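Local coordinates for protein levoglucosan dehydrogenase (Pseudarthrobacter phenanthrenivorans, PDB 6A3F) that catalyses the NAD(+)-dependent oxidation of levoglucosan to 3-dehydrolevoglucosan, working as a homotetramer of the Gfo/Idh/MocA family, at residues S87-P92 with A114-H119; Y181-S186 with R291-T296; V264-M269 with T285-G290. One frame throughout, in Å; residues are numbered along the deposited sequence.

Following the chain from its N terminus, interaction 1 comes first: inside the nucleotide-binding Rossmann domain it closes a short loop holding strand 96-100 and most of helix 106-115, joining the ends of two helices. The chain then passes to the C-terminal substrate-binding domain. There interaction 2 closes a long loop between the neighbouring strands 174-182 and 294-301, and interaction 3, which closes the hairpin of strands 267-274 and 279-285, is nested within it. Interactions 2 and 3 touch directly, the backbone of Gln183 probably bonding to Thr285 and Ala288. Interaction 1 lies apart, its nearest atoms about 24 Å from those of interaction 2.

Interaction 1: residues S87-P92 with A114-H119; sequences SIIDDP and AEAGKH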
loop_
_atom_site.group_PDB
_atom_site.type_symbol
_atom_site.label_atom_id
_atom_site.label_comp_id
_atom_site.label_asym_id
_atom_site.label_seq_id
_atom_site.Cartn_x
_atom_site.Cartn_y
_atom_site.Cartn_z
ATOM N N SER B 87 -50.235 7.388 2.246
ATOM C CA SER B 87 -50.688 8.642 1.603
ATOM C C SER B 87 -49.815 8.988 0.392
ATOM O O SER B 87 -50.255 9.663 -0.567
ATOM C CB SER B 87 -50.705 9.789 2.574
ATOM O OG SER B 87 -49.389 10.170 2.935
ATOM N N ILE B 88 -48.565 8.542 0.465
ATOM C CA ILE B 88 -47.635 8.709 -0.641
ATOM C C ILE B 88 -48.034 7.745 -1.759
ATOM O O ILE B 88 -48.145 8.170 -2.907
ATOM C CB ILE B 88 -46.166 8.494 -0.199
ATOM C CG1 ILE B 88 -45.698 9.573 0.774
ATOM C CG2 ILE B 88 -45.286 8.447 -1.431
ATOM C CD1 ILE B 88 -44.339 9.314 1.428
ATOM N N ILE B 89 -48.210 6.465 -1.416
ATOM C CA ILE B 89 -48.601 5.413 -2.370
ATOM C C ILE B 89 -49.912 5.856 -3.066
ATOM O O ILE B 89 -50.071 5.635 -4.263
ATOM C CB ILE B 89 -48.758 4.043 -1.651
ATOM C CG1 ILE B 89 -47.461 3.444 -1.073
ATOM C CG2 ILE B 89 -49.489 3.025 -2.527
ATOM C CD1 ILE B 89 -46.158 4.018 -1.580
ATOM N N ASP B 90 -50.866 6.459 -2.351
ATOM C CA ASP B 90 -52.199 6.830 -2.974
ATOM C C ASP B 90 -52.255 8.210 -3.660
ATOM O O ASP B 90 -53.314 8.653 -4.131
ATOM C CB ASP B 90 -53.334 6.741 -1.942
ATOM C CG ASP B 90 -53.479 5.345 -1.372
ATOM O OD1 ASP B 90 -53.160 4.386 -2.076
ATOM O OD2 ASP B 90 -53.859 5.189 -0.203
ATOM N N ASP B 91 -51.119 8.892 -3.756
ATOM C CA ASP B 91 -51.102 10.242 -4.291
ATOM C C ASP B 91 -50.796 10.040 -5.730
ATOM O O ASP B 91 -49.704 9.597 -6.052
ATOM C CB ASP B 91 -50.058 11.095 -3.581
ATOM C CG ASP B 91 -49.950 12.509 -4.096
ATOM O OD1 ASP B 91 -50.409 12.806 -5.219
ATOM O OD2 ASP B 91 -49.334 13.327 -3.346
ATOM N N PRO B 92 -51.753 10.378 -6.611
ATOM C CA PRO B 92 -51.484 10.058 -7.988
ATOM C C PRO B 92 -50.348 10.909 -8.569
ATOM O O PRO B 92 -49.869 10.572 -9.630
ATOM C CB PRO B 92 -52.813 10.330 -8.703
ATOM C CG PRO B 92 -53.374 11.483 -7.946
ATOM C CD PRO B 92 -53.000 11.172 -6.506
ATOM N N ALA B 114 -46.225 -0.920 -6.210
ATOM C CA ALA B 114 -46.356 -1.601 -7.508
ATOM C C ALA B 114 -47.824 -1.556 -7.988
ATOM O O ALA B 114 -48.097 -1.272 -9.148
ATOM C CB ALA B 114 -45.877 -3.031 -7.405
ATOM N N GLU B 115 -48.746 -1.779 -7.078
ATOM C CA GLU B 115 -50.190 -1.838 -7.471
ATOM C C GLU B 115 -50.673 -0.420 -7.811
ATOM O O GLU B 115 -51.572 -0.270 -8.598
ATOM C CB GLU B 115 -51.008 -2.525 -6.367
ATOM C CG GLU B 115 -50.886 -4.042 -6.361
ATOM C CD GLU B 115 -51.456 -4.688 -5.104
ATOM O OE1 GLU B 115 -52.014 -3.941 -4.262
ATOM O OE2 GLU B 115 -51.350 -5.933 -4.957
ATOM N N ALA B 116 -50.078 0.623 -7.241
ATOM C CA ALA B 116 -50.407 1.998 -7.591
ATOM C C ALA B 116 -49.621 2.474 -8.828
ATOM O O ALA B 116 -49.717 3.637 -9.181
ATOM C CB ALA B 116 -50.157 2.902 -6.410
ATOM N N GLY B 117 -48.830 1.627 -9.476
ATOM C CA GLY B 117 -48.141 2.001 -10.747
ATOM C C GLY B 117 -46.937 2.924 -10.532
ATOM O O GLY B 117 -46.560 3.684 -11.433
ATOM N N LYS B 118 -46.303 2.868 -9.367
ATOM C CA LYS B 118 -45.169 3.764 -9.074
ATOM C C LYS B 118 -43.836 3.050 -9.366
ATOM O O LYS B 118 -43.705 1.865 -9.217
ATOM C CB LYS B 118 -45.317 4.269 -7.638
ATOM C CG LYS B 118 -46.403 5.343 -7.528
ATOM C CD LYS B 118 -46.881 5.648 -6.142
ATOM C CE LYS B 118 -47.675 6.941 -6.049
ATOM N NZ LYS B 118 -48.580 7.173 -7.206
ATOM N N HIS B 119 -42.866 3.808 -9.845
ATOM C CA HIS B 119 -41.493 3.296 -9.991
ATOM C C HIS B 119 -40.869 3.203 -8.601
ATOM O O HIS B 119 -41.137 4.059 -7.713
ATOM C CB HIS B 119 -40.691 4.209 -10.929
ATOM C CG HIS B 119 -41.318 4.439 -12.266
ATOM N ND1 HIS B 119 -41.350 3.467 -13.270
ATOM C CD2 HIS B 119 -41.919 5.535 -12.777
ATOM C CE1 HIS B 119 -41.967 3.963 -14.327
ATOM N NE2 HIS B 119 -42.306 5.236 -14.062
#
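Ile88 and Ile89, in the last turn of helix 85-89, meet the long side chain of Lys118 chiefly through their carbonyl groups. The Ile88 side chain itself turns into the Rossmann core, where a branched apolar residue packs well against Val60 and Ala62 of strand 55-62 and against Ile94. Ile89 contributes more to the contact. Its CG2 lies 3.9 Å from Ala116 CB, put there by a first torsion of -66° that sets this methyl anti to the backbone N. The Ile89 O is 3.5 Å from the same Ala116 CB, and the small methyl of alanine lets the two helix ends come this close.

Asp90 is the first residue to leave helical geometry, and the chain is extended by Asp91, whose O accepts a hydrogen bond of 2.9 Å from Lys118 NZ. The ammonium group stands above the carbonyl plane, 38° out of it. Lys118 suits this place because its methylenes can run alongside the helix end, CE coming to 3.3 Å from Ile89 O, before a bend at chi4 (39°) brings NZ to the carbonyl. A second bond from NZ, to Ile94 O, ties the lysine to the chain on its way into the next strand. The Asp91 carboxylate does not meet the lysine; its OD1 accepts from Asp93 N. Pro92 lies at the margin, with its CA 4.2 Å from Lys118 NZ.

On the other side Gly117, with positive phi, ends helix 106-115 in a Schellman motif and turns the chain toward strand 119-122. The contact thus joins the C-terminal ends of two helices of the nucleotide-binding domain, with Ile89 and Lys118 both resting on Val97 of strand 96-100.

Interaction 2: residues Y181-S186 with R291-T296; sequences YLQDWS and RNNYIT
Tyr181 OH donates a 2.7 Å hydrogen bond to Asn293 OD1, at the ends of two neighbouring antiparallel strands in the large mixed sheet of the C-terminal domain. The ring and amide planes stand 71° apart, with the hydroxyl tilted from the plane of the Asn293 side-chain carbonyl. Gln183 NE2 adds a weak bond to the same oxygen. An asparagine suits this position because its ND2 simultaneously donates to Tyr153 OH; as Gln183 and Tyr153 both bind levoglucosan, Asn293 is probably a second-shell residue of the sugar site, consistent with its steadying Tyr153 and, more weakly, Gln183.

Between the backbones, Leu182 and Tyr294 form a hydrogen-bonded pair, Leu182 N giving 3.0 Å to Tyr294 O and Tyr294 N giving 3.1 Å to Leu182 O. Beyond it the regular ladder stops although the chains stay close, and a water joins them, accepting from Asp184 N and donating to Asn292 O. The Asp184 carboxylate instead takes Gly290 N through OD2.

The packing lies on both faces of the sheet. On one, Leu182 lies side by side with Arg291 and Tyr294: its CB is 3.6 Å from Arg291 CB, and its CD1 approaches the edge of the Tyr294 ring. The bend of Arg291 at chi2 (-59°) helps to carry its flat guanidinium over a face of that ring, whose opposite face is covered by Thr296 CG2. A long, charged side chain serves well here, since it continues to a salt bridge with Glu298 of a neighbouring subunit.

On the other face Tyr181 packs on Ile295 and on helix 206-221. The isoleucine makes a CH-pi contact, CG1 standing 3.5 Å from the ring centroid and just 10° off the ring normal.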
loop_
_atom_site.group_PDB
_atom_site.type_symbol
_atom_site.label_atom_id
_atom_site.label_comp_id
_atom_site.label_asym_id
_atom_site.label_seq_id
_atom_site.Cartn_x
_atom_site.Cartn_y
_atom_site.Cartn_z
ATOM N N TYR B 181 -16.618 -8.670 2.781
ATOM C CA TYR B 181 -17.101 -7.442 3.320
ATOM C C TYR B 181 -16.826 -7.512 4.827
ATOM O O TYR B 181 -17.531 -8.192 5.570
ATOM C CB TYR B 181 -18.568 -7.213 2.984
ATOM C CG TYR B 181 -19.070 -5.793 3.103
ATOM C CD1 TYR B 181 -18.614 -4.912 4.068
ATOM C CD2 TYR B 181 -20.035 -5.334 2.238
ATOM C CE1 TYR B 181 -19.088 -3.602 4.142
ATOM C CE2 TYR B 181 -20.545 -4.050 2.327
ATOM C CZ TYR B 181 -20.099 -3.183 3.305
ATOM O OH TYR B 181 -20.636 -1.917 3.318
ATOM N N LEU B 182 -15.755 -6.869 5.239
ATOM C CA LEU B 182 -15.319 -6.938 6.658
ATOM C C LEU B 182 -15.566 -5.568 7.333
ATOM O O LEU B 182 -15.225 -4.508 6.796
ATOM C CB LEU B 182 -13.846 -7.328 6.717
ATOM C CG LEU B 182 -13.386 -8.542 5.884
ATOM C CD1 LEU B 182 -11.931 -8.848 6.168
ATOM C CD2 LEU B 182 -14.217 -9.780 6.215
ATOM N N GLN B 183 -16.108 -5.626 8.553
ATOM C CA GLN B 183 -16.472 -4.453 9.324
ATOM C C GLN B 183 -16.205 -4.737 10.796
ATOM O O GLN B 183 -15.996 -5.914 11.179
ATOM C CB GLN B 183 -17.953 -4.115 9.190
ATOM C CG GLN B 183 -18.396 -3.686 7.800
ATOM C CD GLN B 183 -19.778 -3.079 7.784
ATOM O OE1 GLN B 183 -20.759 -3.728 8.203
ATOM N NE2 GLN B 183 -19.904 -1.859 7.216
ATOM N N ASP B 184 -16.231 -3.659 11.586
ATOM C CA ASP B 184 -16.002 -3.756 13.054
ATOM C C ASP B 184 -16.943 -2.867 13.836
ATOM O O ASP B 184 -16.721 -2.719 15.063
ATOM C CB ASP B 184 -14.570 -3.524 13.425
ATOM C CG ASP B 184 -14.135 -2.112 13.241
ATOM O OD1 ASP B 184 -14.985 -1.278 12.871
ATOM O OD2 ASP B 184 -12.935 -1.911 13.407
ATOM N N TRP B 185 -17.987 -2.312 13.203
ATOM C CA TRP B 185 -18.755 -1.274 13.927
ATOM C C TRP B 185 -19.472 -1.907 15.138
ATOM O O TRP B 185 -19.752 -1.196 16.080
ATOM C CB TRP B 185 -19.763 -0.545 13.039
ATOM C CG TRP B 185 -20.793 -1.434 12.415
ATOM C CD1 TRP B 185 -20.717 -2.059 11.197
ATOM C CD2 TRP B 185 -22.089 -1.740 12.943
ATOM N NE1 TRP B 185 -21.841 -2.793 10.979
ATOM C CE2 TRP B 185 -22.691 -2.636 12.033
ATOM C CE3 TRP B 185 -22.751 -1.445 14.144
ATOM C CZ2 TRP B 185 -23.967 -3.145 12.234
ATOM C CZ3 TRP B 185 -24.015 -1.952 14.349
ATOM C CH2 TRP B 185 -24.617 -2.787 13.397
ATOM N N SER B 186 -19.807 -3.182 15.080
ATOM C CA SER B 186 -20.516 -3.819 16.252
ATOM C C SER B 186 -19.579 -4.742 17.040
ATOM O O SER B 186 -20.010 -5.620 17.812
ATOM C CB SER B 186 -21.764 -4.535 15.793
ATOM O OG SER B 186 -21.453 -5.577 14.882
ATOM N N ARG B 291 -11.145 -3.278 10.302
ATOM C CA ARG B 291 -11.846 -3.286 9.022
ATOM C C ARG B 291 -13.101 -2.439 9.211
ATOM O O ARG B 291 -13.885 -2.687 10.130
ATOM C CB ARG B 291 -12.212 -4.693 8.510
ATOM C CG ARG B 291 -11.001 -5.593 8.319
ATOM C CD ARG B 291 -9.991 -5.022 7.335
ATOM N NE ARG B 291 -8.904 -5.930 6.948
ATOM C CZ ARG B 291 -7.842 -5.568 6.227
ATOM N NH1 ARG B 291 -7.627 -4.290 5.925
ATOM N NH2 ARG B 291 -7.003 -6.510 5.807
ATOM N N ASN B 292 -13.226 -1.374 8.387
ATOM C CA ASN B 292 -14.287 -0.405 8.495
ATOM C C ASN B 292 -15.406 -0.661 7.478
ATOM O O ASN B 292 -16.537 -0.848 7.868
ATOM C CB ASN B 292 -13.710 1.000 8.311
ATOM C CG ASN B 292 -12.415 1.148 9.064
ATOM O OD1 ASN B 292 -11.308 1.099 8.478
ATOM N ND2 ASN B 292 -12.541 1.310 10.364
ATOM N N ASN B 293 -15.090 -0.581 6.166
ATOM C CA ASN B 293 -16.036 -0.740 5.122
ATOM C C ASN B 293 -15.312 -1.477 3.993
ATOM O O ASN B 293 -15.238 -1.017 2.866
ATOM C CB ASN B 293 -16.674 0.570 4.682
ATOM C CG ASN B 293 -18.035 0.357 4.047
ATOM O OD1 ASN B 293 -18.874 -0.372 4.590
ATOM N ND2 ASN B 293 -18.288 0.975 2.896
ATOM N N TYR B 294 -14.690 -2.564 4.400
ATOM C CA TYR B 294 -13.710 -3.286 3.612
ATOM C C TYR B 294 -14.423 -4.271 2.688
ATOM O O TYR B 294 -14.470 -5.481 2.969
ATOM C CB TYR B 294 -12.711 -3.965 4.539
ATOM C CG TYR B 294 -11.463 -4.530 3.926
ATOM C CD1 TYR B 294 -10.499 -3.712 3.332
ATOM C CD2 TYR B 294 -11.228 -5.894 3.953
ATOM C CE1 TYR B 294 -9.348 -4.244 2.797
ATOM C CE2 TYR B 294 -10.065 -6.445 3.437
ATOM C CZ TYR B 294 -9.119 -5.615 2.859
ATOM O OH TYR B 294 -8.015 -6.219 2.339
ATOM N N ILE B 295 -14.937 -3.721 1.597
ATOM C CA ILE B 295 -15.555 -4.497 0.526
ATOM C C ILE B 295 -14.475 -4.825 -0.499
ATOM O O ILE B 295 -13.853 -3.895 -1.051
ATOM C CB ILE B 295 -16.695 -3.758 -0.161
ATOM C CG1 ILE B 295 -17.555 -2.973 0.836
ATOM C CG2 ILE B 295 -17.492 -4.748 -1.017
ATOM C CD1 ILE B 295 -18.596 -2.115 0.185
ATOM N N THR B 296 -14.188 -6.097 -0.704
ATOM C CA THR B 296 -13.083 -6.479 -1.621
ATOM C C THR B 296 -13.539 -7.547 -2.602
ATOM O O THR B 296 -14.514 -8.332 -2.332
ATOM C CB THR B 296 -11.867 -7.017 -0.857
ATOM O OG1 THR B 296 -12.173 -8.325 -0.358
ATOM C CG2 THR B 296 -11.494 -6.085 0.284
HETATM O O HOH W 1 -17.297 -1.035 10.525
#

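Interaction 3: residues V264-M269 with T285-G290; sequences VDDEVM and TRNAHG
Thr285 and Glu267 form the tight part of this contact, a non-hydrogen-bonded antiparallel pair whose side chains lie side by side. Thr285 OG1 donates 2.9 Å to Glu267 OE1, reaching it from above the carboxylate plane. With chi1 at -167° the hydroxyl also accepts from Asn287 N, which makes an ST turn; threonine suits the place because its one hydroxyl both donates to Glu267 and accepts from the loop. One residue on, Arg286 N donates a 3.0 Å bond to Asp266 O, arriving almost in line with the carbonyl.

The looser side is bridged by water. One molecule donates to Asp265 O and Asp266 OD1 and accepts from Arg286 NH1, so aspartate and arginine, 5.2 Å apart at OD1 and NH1, are joined indirectly. Another links Glu267 OE1 to Asn287 O.

Asp266 OD2 accepts from the backbone of Trp235 and Ile236, while Arg286 forms a salt bridge with Asp209, which binds levoglucosan, consistent with a second-shell role for the arginine. Glu267 OE2 bonds to Ser176 of a neighbouring subunit. Strand 267-274 runs between strands 279-285 and 225-233, and Asp266 and Glu267 make a classic beta bulge opposite Ser233 of the latter.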
loop_
_atom_site.group_PDB
_atom_site.type_symbol
_atom_site.label_atom_id
_atom_site.label_comp_id
_atom_site.label_asym_id
_atom_site.label_seq_id
_atom_site.Cartn_x
_atom_site.Cartn_y
_atom_site.Cartn_z
ATOM N N VAL B 264 -28.915 -13.772 15.143
ATOM C CA VAL B 264 -28.504 -13.732 13.767
ATOM C C VAL B 264 -27.008 -13.952 13.747
ATOM O O VAL B 264 -26.391 -13.920 14.769
ATOM C CB VAL B 264 -28.856 -12.412 13.070
ATOM C CG1 VAL B 264 -30.350 -12.262 12.933
ATOM C CG2 VAL B 264 -28.219 -11.222 13.765
ATOM N N ASP B 265 -26.496 -14.122 12.524
ATOM C CA ASP B 265 -25.103 -14.329 12.276
ATOM C C ASP B 265 -24.336 -12.988 12.363
ATOM O O ASP B 265 -24.822 -12.001 11.828
ATOM C CB ASP B 265 -24.981 -14.931 10.859
ATOM C CG ASP B 265 -25.549 -14.026 9.774
ATOM O OD1 ASP B 265 -26.774 -13.872 9.678
ATOM O OD2 ASP B 265 -24.766 -13.452 8.963
ATOM N N ASP B 266 -23.182 -13.011 13.027
ATOM C CA ASP B 266 -22.170 -11.934 12.989
ATOM C C ASP B 266 -21.217 -12.107 11.776
ATOM O O ASP B 266 -20.568 -11.141 11.339
ATOM C CB ASP B 266 -21.313 -11.930 14.244
ATOM C CG ASP B 266 -22.058 -11.362 15.471
ATOM O OD1 ASP B 266 -22.955 -10.483 15.327
ATOM O OD2 ASP B 266 -21.681 -11.862 16.567
ATOM N N GLU B 267 -21.213 -13.312 11.211
ATOM C CA GLU B 267 -20.208 -13.699 10.228
ATOM C C GLU B 267 -20.734 -14.846 9.373
ATOM O O GLU B 267 -21.402 -15.758 9.909
ATOM C CB GLU B 267 -18.917 -14.109 10.927
ATOM C CG GLU B 267 -17.785 -14.464 9.964
ATOM C CD GLU B 267 -16.400 -14.482 10.593
ATOM O OE1 GLU B 267 -16.192 -13.748 11.540
ATOM O OE2 GLU B 267 -15.524 -15.255 10.131
ATOM N N VAL B 268 -20.457 -14.754 8.054
ATOM C CA VAL B 268 -20.803 -15.782 7.131
ATOM C C VAL B 268 -19.576 -16.074 6.261
ATOM O O VAL B 268 -18.910 -15.157 5.807
ATOM C CB VAL B 268 -22.022 -15.411 6.270
ATOM C CG1 VAL B 268 -21.849 -14.106 5.510
ATOM C CG2 VAL B 268 -22.385 -16.535 5.307
ATOM N N MET B 269 -19.240 -17.345 6.086
ATOM C CA MET B 269 -18.398 -17.696 4.949
ATOM C C MET B 269 -19.088 -18.769 4.113
ATOM O O MET B 269 -19.764 -19.652 4.651
ATOM C CB MET B 269 -16.994 -18.139 5.380
ATOM C CG MET B 269 -16.886 -19.458 6.082
ATOM S SD MET B 269 -15.188 -19.924 6.621
ATOM C CE MET B 269 -15.598 -21.167 7.848
ATOM N N THR B 285 -18.204 -10.162 7.822
ATOM C CA THR B 285 -18.223 -10.136 9.267
ATOM C C THR B 285 -18.435 -8.698 9.761
ATOM O O THR B 285 -18.056 -7.713 9.108
ATOM C CB THR B 285 -16.937 -10.752 9.842
ATOM O OG1 THR B 285 -17.134 -10.969 11.239
ATOM C CG2 THR B 285 -15.712 -9.882 9.617
ATOM N N ARG B 286 -19.009 -8.626 10.968
ATOM C CA ARG B 286 -19.102 -7.427 11.758
ATOM C C ARG B 286 -18.031 -7.406 12.859
ATOM O O ARG B 286 -18.005 -6.450 13.663
ATOM C CB ARG B 286 -20.503 -7.373 12.373
ATOM C CG ARG B 286 -21.614 -7.172 11.375
ATOM C CD ARG B 286 -23.017 -7.154 12.004
ATOM N NE ARG B 286 -23.987 -6.715 11.033
ATOM C CZ ARG B 286 -25.305 -6.853 11.147
ATOM N NH1 ARG B 286 -25.830 -7.600 12.113
ATOM N NH2 ARG B 286 -26.104 -6.232 10.299
ATOM N N ASN B 287 -17.113 -8.376 12.896
ATOM C CA ASN B 287 -16.231 -8.591 14.044
ATOM C C ASN B 287 -14.771 -8.686 13.604
ATOM O O ASN B 287 -14.067 -9.606 13.995
ATOM C CB ASN B 287 -16.639 -9.842 14.843
ATOM C CG ASN B 287 -18.017 -9.694 15.428
ATOM O OD1 ASN B 287 -19.007 -9.721 14.689
ATOM N ND2 ASN B 287 -18.090 -9.420 16.732
ATOM N N ALA B 288 -14.333 -7.761 12.721
ATOM C CA ALA B 288 -12.974 -7.710 12.261
ATOM C C ALA B 288 -12.334 -6.357 12.621
ATOM O O ALA B 288 -12.412 -5.423 11.856
ATOM C CB ALA B 288 -12.968 -7.944 10.775
ATOM N N HIS B 289 -11.762 -6.261 13.813
ATOM C CA HIS B 289 -11.161 -5.024 14.298
ATOM C C HIS B 289 -10.183 -4.516 13.229
ATOM O O HIS B 289 -9.362 -5.281 12.731
ATOM C CB HIS B 289 -10.437 -5.283 15.620
ATOM C CG HIS B 289 -11.374 -5.376 16.779
ATOM N ND1 HIS B 289 -12.124 -4.284 17.203
ATOM C CD2 HIS B 289 -11.636 -6.404 17.633
ATOM C CE1 HIS B 289 -12.842 -4.656 18.271
ATOM N NE2 HIS B 289 -12.544 -5.957 18.570
ATOM N N GLY B 290 -10.301 -3.243 12.898
ATOM C CA GLY B 290 -9.403 -2.598 11.891
ATOM C C GLY B 290 -10.041 -2.550 10.500
ATOM O O GLY B 290 -9.526 -1.792 9.594
HETATM O O HOH W 2 -24.809 -9.881 13.656
HETATM O O HOH W 3 -21.083 -8.187 15.825
HETATM O O HOH W 4 -14.043 -12.355 12.374
#